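Local coordinates for Thiol:disulfide interchange protein DsbA (Pseudomonas aeruginosa, PDB 4ZL8), which probably introduces disulfide bonds into other periplasmic proteins by transferring its own redox-active disulfide to them, at residues Val30-Pro38 against Ile70-Leu81; Val61-Gly69 against Ala141-Gly152. The protein carries 1 engineered substitution. One frame throughout, in Å; residues are numbered along the deposited sequence.

Contact 1 of 2, residues Val30-Pro38 against Ile70-Leu81; sequences VELFWYGCP and IWNVHGQMFLTL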
# COMPACT_ATOMS: atom_id res chain seq x y z
N VAL A 30 3.01 2.34 -6.12
CA VAL A 30 2.60 2.31 -4.72
C VAL A 30 1.10 2.51 -4.60
O VAL A 30 0.55 3.43 -5.19
CB VAL A 30 3.29 3.46 -3.95
CG1 VAL A 30 2.80 3.48 -2.50
CG2 VAL A 30 4.80 3.33 -4.00
N GLU A 31 0.45 1.60 -3.87
CA GLU A 31 -0.91 1.86 -3.41
C GLU A 31 -0.84 2.23 -1.94
O GLU A 31 -0.46 1.40 -1.11
CB GLU A 31 -1.82 0.63 -3.58
CG GLU A 31 -3.26 0.98 -3.19
CD GLU A 31 -4.14 -0.18 -2.80
OE1 GLU A 31 -3.68 -1.31 -2.61
OE2 GLU A 31 -5.36 0.08 -2.62
N LEU A 32 -1.15 3.48 -1.62
CA LEU A 32 -1.32 3.88 -0.22
C LEU A 32 -2.72 3.45 0.22
O LEU A 32 -3.70 3.70 -0.50
CB LEU A 32 -1.10 5.37 -0.01
CG LEU A 32 0.35 5.84 -0.23
CD1 LEU A 32 0.47 6.41 -1.61
CD2 LEU A 32 0.78 6.88 0.81
N PHE A 33 -2.78 2.80 1.38
CA PHE A 33 -4.04 2.17 1.79
C PHE A 33 -4.10 2.14 3.31
O PHE A 33 -3.14 2.42 4.01
CB PHE A 33 -4.14 0.74 1.22
CG PHE A 33 -3.42 -0.26 2.05
CD1 PHE A 33 -2.04 -0.25 2.14
CD2 PHE A 33 -4.12 -1.22 2.75
CE1 PHE A 33 -1.39 -1.16 2.93
CE2 PHE A 33 -3.46 -2.12 3.56
CZ PHE A 33 -2.11 -2.10 3.62
N TRP A 34 -5.27 1.76 3.82
CA TRP A 34 -5.45 1.38 5.21
C TRP A 34 -6.33 0.13 5.17
O TRP A 34 -7.34 0.09 4.48
CB TRP A 34 -6.10 2.53 6.00
CG TRP A 34 -6.69 2.18 7.33
CD1 TRP A 34 -6.16 1.37 8.29
CD2 TRP A 34 -7.96 2.63 7.83
NE1 TRP A 34 -7.02 1.28 9.36
CE2 TRP A 34 -8.13 2.04 9.10
CE3 TRP A 34 -8.96 3.47 7.34
CZ2 TRP A 34 -9.26 2.26 9.88
CZ3 TRP A 34 -10.09 3.68 8.12
CH2 TRP A 34 -10.23 3.08 9.37
N TYR A 35 -5.98 -0.88 5.95
CA TYR A 35 -6.79 -2.09 6.01
C TYR A 35 -8.25 -1.84 6.35
O TYR A 35 -9.13 -2.59 5.91
CB TYR A 35 -6.24 -3.07 7.03
CG TYR A 35 -5.02 -3.89 6.68
CD1 TYR A 35 -4.99 -4.73 5.57
CD2 TYR A 35 -3.94 -3.94 7.54
CE1 TYR A 35 -3.89 -5.53 5.30
CE2 TYR A 35 -2.85 -4.73 7.28
CZ TYR A 35 -2.83 -5.54 6.18
OH TYR A 35 -1.71 -6.32 6.00
N GLY A 36 -8.54 -0.81 7.16
CA GLY A 36 -9.89 -0.53 7.59
C GLY A 36 -10.71 0.36 6.65
O GLY A 36 -11.86 0.64 6.93
N CYS A 37 -10.09 0.77 5.55
CA CYS A 37 -10.68 1.70 4.60
C CYS A 37 -11.64 0.95 3.68
O CYS A 37 -11.23 0.08 2.93
CB CYS A 37 -9.53 2.39 3.85
SG CYS A 37 -9.81 2.98 2.18
N PRO A 38 -12.95 1.28 3.73
CA PRO A 38 -13.88 0.49 2.91
C PRO A 38 -13.66 0.63 1.39
O PRO A 38 -13.88 -0.35 0.68
CB PRO A 38 -15.26 0.99 3.32
CG PRO A 38 -15.08 1.89 4.42
CD PRO A 38 -13.65 2.18 4.65
N ILE A 70 -6.02 4.30 14.86
CA ILE A 70 -6.13 2.96 14.37
C ILE A 70 -5.43 2.77 13.02
O ILE A 70 -5.02 1.66 12.67
CB ILE A 70 -7.63 2.53 14.29
CG1 ILE A 70 -7.75 1.04 14.03
CG2 ILE A 70 -8.37 3.31 13.22
CD1 ILE A 70 -7.24 0.19 15.16
N TRP A 71 -5.30 3.85 12.24
CA TRP A 71 -4.57 3.72 10.97
C TRP A 71 -3.12 3.36 11.26
O TRP A 71 -2.51 2.57 10.54
CB TRP A 71 -4.60 5.00 10.16
CG TRP A 71 -5.91 5.43 9.62
CD1 TRP A 71 -7.11 5.49 10.28
CD2 TRP A 71 -6.16 6.00 8.32
NE1 TRP A 71 -8.08 6.02 9.46
CE2 TRP A 71 -7.52 6.33 8.25
CE3 TRP A 71 -5.35 6.22 7.19
CZ2 TRP A 71 -8.08 6.90 7.13
CZ3 TRP A 71 -5.92 6.77 6.08
CH2 TRP A 71 -7.27 7.11 6.05
N ASN A 72 -2.55 3.92 12.33
CA ASN A 72 -1.17 3.63 12.66
C ASN A 72 -1.01 2.21 13.17
O ASN A 72 -0.08 1.51 12.79
CB ASN A 72 -0.64 4.63 13.70
CG ASN A 72 -0.42 6.00 13.11
OD1 ASN A 72 -0.85 6.30 12.01
ND2 ASN A 72 0.25 6.86 13.87
N VAL A 73 -1.94 1.77 13.99
CA VAL A 73 -1.95 0.41 14.52
C VAL A 73 -2.06 -0.63 13.38
O VAL A 73 -1.29 -1.60 13.29
CB VAL A 73 -3.11 0.27 15.52
CG1 VAL A 73 -3.30 -1.16 15.94
CG2 VAL A 73 -2.87 1.16 16.73
N HIS A 74 -3.01 -0.39 12.49
CA HIS A 74 -3.18 -1.31 11.38
C HIS A 74 -2.01 -1.24 10.42
O HIS A 74 -1.63 -2.27 9.82
CB HIS A 74 -4.50 -1.04 10.64
CG HIS A 74 -5.70 -1.56 11.35
ND1 HIS A 74 -6.98 -1.18 11.02
CD2 HIS A 74 -5.82 -2.42 12.40
CE1 HIS A 74 -7.84 -1.80 11.80
NE2 HIS A 74 -7.16 -2.55 12.66
N GLY A 75 -1.43 -0.05 10.26
CA GLY A 75 -0.24 0.08 9.44
C GLY A 75 0.96 -0.62 10.04
O GLY A 75 1.78 -1.21 9.33
N GLN A 76 1.07 -0.59 11.36
CA GLN A 76 2.15 -1.27 12.05
C GLN A 76 1.99 -2.80 11.92
O GLN A 76 2.98 -3.52 11.74
CB GLN A 76 2.22 -0.81 13.50
CG GLN A 76 3.50 -1.22 14.21
CD GLN A 76 3.74 -0.49 15.49
OE1 GLN A 76 3.30 0.65 15.67
NE2 GLN A 76 4.44 -1.13 16.41
N MET A 77 0.76 -3.29 11.94
CA MET A 77 0.49 -4.70 11.66
C MET A 77 0.96 -5.05 10.25
O MET A 77 1.67 -6.05 10.05
CB MET A 77 -1.01 -5.01 11.86
CG MET A 77 -1.39 -6.40 11.36
SD MET A 77 -3.07 -6.90 11.76
CE MET A 77 -3.99 -5.64 10.87
N PHE A 78 0.60 -4.23 9.26
CA PHE A 78 1.04 -4.46 7.88
C PHE A 78 2.55 -4.58 7.80
O PHE A 78 3.09 -5.52 7.22
CB PHE A 78 0.57 -3.32 6.97
CG PHE A 78 1.13 -3.40 5.58
CD1 PHE A 78 0.55 -4.21 4.63
CD2 PHE A 78 2.24 -2.66 5.23
CE1 PHE A 78 1.07 -4.29 3.35
CE2 PHE A 78 2.75 -2.73 3.95
CZ PHE A 78 2.15 -3.55 3.01
N LEU A 79 3.25 -3.61 8.37
CA LEU A 79 4.70 -3.59 8.27
C LEU A 79 5.35 -4.76 9.01
O LEU A 79 6.36 -5.29 8.57
CB LEU A 79 5.28 -2.27 8.77
CG LEU A 79 4.91 -1.07 7.93
CD1 LEU A 79 5.28 0.24 8.62
CD2 LEU A 79 5.55 -1.12 6.56
N THR A 80 4.73 -5.19 10.10
CA THR A 80 5.19 -6.35 10.85
C THR A 80 5.08 -7.60 9.98
O THR A 80 6.01 -8.41 9.90
CB THR A 80 4.41 -6.52 12.16
OG1 THR A 80 4.70 -5.40 13.01
CG2 THR A 80 4.81 -7.78 12.88
N LEU A 81 3.94 -7.75 9.31
CA LEU A 81 3.72 -8.91 8.46
C LEU A 81 4.67 -8.91 7.26
O LEU A 81 5.18 -9.96 6.86
CB LEU A 81 2.26 -8.94 7.98
CG LEU A 81 1.22 -9.13 9.07
CD1 LEU A 81 -0.17 -8.88 8.53
CD2 LEU A 81 1.34 -10.49 9.70

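Contact 2 of 2, residues Val61-Gly69 against Ala141-Gly152; sequences VRLPALFGG and AKKLAMAYQVTG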
# COMPACT_ATOMS: atom_id res chain seq x y z
N VAL A 61 4.06 -2.13 -4.63
CA VAL A 61 4.06 -2.24 -3.19
C VAL A 61 2.89 -1.49 -2.61
O VAL A 61 2.41 -0.51 -3.15
CB VAL A 61 5.34 -1.73 -2.58
CG1 VAL A 61 5.50 -0.27 -2.88
CG2 VAL A 61 5.39 -2.01 -1.09
N ARG A 62 2.42 -2.01 -1.49
CA ARG A 62 1.46 -1.30 -0.70
C ARG A 62 2.20 -0.56 0.39
O ARG A 62 3.19 -1.04 0.93
CB ARG A 62 0.44 -2.22 -0.06
CG ARG A 62 -0.64 -2.66 -1.02
CD ARG A 62 -1.79 -3.32 -0.29
NE ARG A 62 -2.76 -3.80 -1.26
CZ ARG A 62 -2.62 -4.90 -1.97
NH1 ARG A 62 -1.57 -5.68 -1.79
NH2 ARG A 62 -3.56 -5.23 -2.84
N LEU A 63 1.69 0.62 0.70
CA LEU A 63 2.25 1.43 1.77
C LEU A 63 1.10 1.87 2.67
O LEU A 63 0.15 2.48 2.19
CB LEU A 63 2.91 2.68 1.18
CG LEU A 63 3.75 3.50 2.16
CD1 LEU A 63 5.01 2.76 2.60
CD2 LEU A 63 4.08 4.83 1.48
N PRO A 64 1.19 1.55 3.96
CA PRO A 64 0.09 1.95 4.84
C PRO A 64 0.14 3.43 5.11
O PRO A 64 1.21 3.97 5.36
CB PRO A 64 0.38 1.17 6.11
CG PRO A 64 1.86 1.09 6.16
CD PRO A 64 2.29 0.94 4.71
N ALA A 65 -1.02 4.09 5.07
CA ALA A 65 -1.14 5.50 5.40
C ALA A 65 -1.24 5.59 6.92
O ALA A 65 -2.16 5.04 7.54
CB ALA A 65 -2.36 6.10 4.74
N LEU A 66 -0.24 6.22 7.52
CA LEU A 66 -0.13 6.31 8.97
C LEU A 66 -0.66 7.67 9.41
O LEU A 66 0.12 8.56 9.82
CB LEU A 66 1.32 6.09 9.41
CG LEU A 66 1.92 4.79 8.90
CD1 LEU A 66 3.39 4.73 9.27
CD2 LEU A 66 1.18 3.57 9.43
N PHE A 67 -1.97 7.81 9.35
CA PHE A 67 -2.65 9.09 9.54
C PHE A 67 -3.23 9.21 10.95
O PHE A 67 -4.14 10.01 11.19
CB PHE A 67 -3.74 9.26 8.49
CG PHE A 67 -3.22 9.49 7.10
CD1 PHE A 67 -1.85 9.56 6.87
CD2 PHE A 67 -4.07 9.64 6.03
CE1 PHE A 67 -1.35 9.78 5.61
CE2 PHE A 67 -3.57 9.85 4.76
CZ PHE A 67 -2.22 9.92 4.55
N GLY A 68 -2.72 8.40 11.86
CA GLY A 68 -3.10 8.49 13.26
C GLY A 68 -4.00 7.37 13.76
O GLY A 68 -4.73 6.73 13.02
N GLY A 69 -3.96 7.16 15.07
CA GLY A 69 -4.88 6.24 15.73
C GLY A 69 -4.85 4.85 15.15
O GLY A 69 -3.79 4.26 14.94
N ALA A 141 7.56 5.13 6.40
CA ALA A 141 6.26 5.17 5.74
C ALA A 141 5.58 6.51 5.94
O ALA A 141 4.94 7.03 5.02
CB ALA A 141 5.39 4.03 6.22
N LYS A 142 5.68 7.06 7.14
CA LYS A 142 5.11 8.36 7.43
C LYS A 142 5.72 9.42 6.53
O LYS A 142 5.01 10.23 5.92
CB LYS A 142 5.35 8.72 8.89
CG LYS A 142 4.79 10.05 9.29
CD LYS A 142 5.12 10.35 10.76
CE LYS A 142 4.75 11.77 11.17
NZ LYS A 142 3.27 11.96 11.31
N LYS A 143 7.04 9.41 6.44
CA LYS A 143 7.75 10.41 5.66
C LYS A 143 7.43 10.27 4.17
O LYS A 143 7.33 11.27 3.47
CB LYS A 143 9.26 10.31 5.89
CG LYS A 143 9.71 10.80 7.26
CD LYS A 143 11.22 10.93 7.32
CE LYS A 143 11.69 11.46 8.67
NZ LYS A 143 13.13 11.82 8.65
N LEU A 144 7.26 9.05 3.68
CA LEU A 144 6.88 8.87 2.27
C LEU A 144 5.52 9.46 1.96
O LEU A 144 5.35 10.19 0.98
CB LEU A 144 6.93 7.40 1.86
CG LEU A 144 8.33 6.84 1.67
CD1 LEU A 144 8.27 5.31 1.56
CD2 LEU A 144 9.03 7.44 0.44
N ALA A 145 4.53 9.22 2.81
CA ALA A 145 3.21 9.77 2.56
C ALA A 145 3.26 11.30 2.56
O ALA A 145 2.58 11.94 1.76
CB ALA A 145 2.21 9.24 3.58
N MET A 146 4.04 11.89 3.46
CA MET A 146 4.24 13.33 3.47
C MET A 146 4.87 13.84 2.17
O MET A 146 4.46 14.85 1.62
CB MET A 146 5.10 13.73 4.66
CG MET A 146 4.43 13.48 6.01
SD MET A 146 5.55 13.69 7.42
CE MET A 146 6.07 15.38 7.17
N ALA A 147 5.87 13.12 1.69
CA ALA A 147 6.54 13.50 0.44
C ALA A 147 5.62 13.36 -0.77
O ALA A 147 5.74 14.12 -1.73
CB ALA A 147 7.80 12.65 0.24
N TYR A 148 4.72 12.38 -0.74
CA TYR A 148 3.75 12.22 -1.82
C TYR A 148 2.60 13.22 -1.69
O TYR A 148 1.78 13.33 -2.61
CB TYR A 148 3.15 10.81 -1.81
CG TYR A 148 4.10 9.65 -2.00
CD1 TYR A 148 5.18 9.70 -2.87
CD2 TYR A 148 3.89 8.47 -1.30
CE1 TYR A 148 6.03 8.61 -3.01
CE2 TYR A 148 4.73 7.39 -1.46
CZ TYR A 148 5.79 7.46 -2.32
OH TYR A 148 6.62 6.38 -2.46
N GLN A 149 2.54 13.90 -0.54
CA GLN A 149 1.45 14.83 -0.19
C GLN A 149 0.08 14.16 -0.34
O GLN A 149 -0.88 14.71 -0.89
CB GLN A 149 1.56 16.09 -1.02
CG GLN A 149 2.82 16.89 -0.67
CD GLN A 149 3.01 18.11 -1.56
OE1 GLN A 149 3.45 17.99 -2.69
NE2 GLN A 149 2.63 19.26 -1.06
N VAL A 150 -0.01 12.95 0.18
CA VAL A 150 -1.23 12.17 0.09
C VAL A 150 -2.08 12.49 1.31
O VAL A 150 -1.56 12.54 2.42
CB VAL A 150 -0.88 10.68 0.06
CG1 VAL A 150 -2.11 9.82 0.29
CG2 VAL A 150 -0.23 10.33 -1.26
N THR A 151 -3.38 12.71 1.09
CA THR A 151 -4.27 13.10 2.19
C THR A 151 -5.47 12.18 2.33
O THR A 151 -6.42 12.49 3.06
CB THR A 151 -4.76 14.56 2.06
OG1 THR A 151 -5.38 14.75 0.79
CG2 THR A 151 -3.59 15.54 2.21
N GLY A 152 -5.43 11.05 1.65
CA GLY A 152 -6.44 10.03 1.83
C GLY A 152 -6.11 8.83 0.99
O GLY A 152 -5.11 8.82 0.24

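Contact 1 of 2, residues Val30-Pro38 against Ile70-Leu81
The Trp34 indole lies between two layers: Trp71 covers one face and the backbone of Gly36 and Cys37 the opposite one, with His74 at the edge. On the Trp71 side the arrangement is a face-to-face stack, the Trp34 six-membered ring lying 3.7 Å, centroid to centroid, from the Trp71 five-membered ring with planes at 16°. Its shortest approach is Trp34 CE3 to Trp71 CE2, 3.3 Å. Trp34 CG stands anti to the backbone N (chi1 164°), which swings the indole toward the helix and brings its NE1 edge to the imidazole. There Trp34 NE1 donates to His74 ND1 at 3.0 Å, a bent bond (143° at the hydrogen) with the donor somewhat out of the imidazole plane. Deeper in, Phe33 turns its edge to the face of Phe78, CZ reaching Phe78 CD1 at 3.5 Å. Tyr35 lies across the Phe78 side chain at about a right angle, its CE2 3.7 Å from Phe78 CB and its CD2 3.7 Å from Met77 CE, while its hydroxyl is hydrogen-bonded to Glu87 of helix 87-99. His74 ND1 accepts from Trp34 and His74 NE2 is hydrogen-bonded to Lys104 O, consistent with a neutral imidazole protonated on NE2. Gripped at both nitrogens, the ring is fixed in rotation, and the aromatic cluster of Trp34, Trp71 and His74 ties helix 70-84 to the type I turn Trp34-Cys37, which ends at the redox-active cysteine.

Contact 2 of 2, residues Val61-Gly69 against Ala141-Gly152
Leu63 and Leu66 converge on Ala141, and this is the close-packed end of the contact. Leu66 CD1 comes to 3.7 Å from Ala141 CB, while Leu63 CD1 reaches the same methyl at 3.9 Å. Extending away from its own nitrogen (chi1 -170°), the Leu63 side chain forks over the helix: CD1 takes Ala141, and CD2 lies 3.9 Å from Leu144 CB and also meets the edge of the Tyr148 ring. The segment axes pass 8.8 Å apart at 97°, almost perpendicular. Toward the loop the contact is more exposed, at Phe67 and Thr151. Phe67 is met mainly along its rim, CE1 to Ala145 CB 4.1 Å, and its CZ lies 3.4 Å from Val150 O, while Ala65 CB sits over the centre of one ring face. Gly152 N is at the ring's edge, 3.8 Å from Phe67 CE2. No hydrogen bond joins the two segments, so apolar contact carries the attachment. Helix 132-148 ends in a Schellman motif, with positive phi at Gln149 and bonds from Val150 N to Ala145 O and Gln149 N to Met146 O. The arrangement is that of a helix laid across an edge strand of a thioredoxin-fold sheet, the helix running from the inserted helical region of DsbA back to the thioredoxin core.

How the contacts relate
From the N terminus, strand 27-33 comes first and runs into the redox-active turn; helix 38-52 and strand 58-64 follow. Contact 1 then closes a loop of 31 intervening residues when helix 70-84 returns to that turn. Contact 2 starts within this interval and closes much later, 71 residues on, after a run of helices ending in 132-148, so the two loops cross. Their first segments carry neighbouring parallel strands, 27-33 and 58-64, joined by Glu31 O to Leu63 N and, just beyond, Phe33 O to Ala65 N, each 2.9 Å and probable hydrogen bonds. Phe67 also meets Trp71 ring to ring. Together the contacts tie helix 132-148 to edge strand 58-64, and helix 70-84 to the end of strand 27-33 and the redox-active turn.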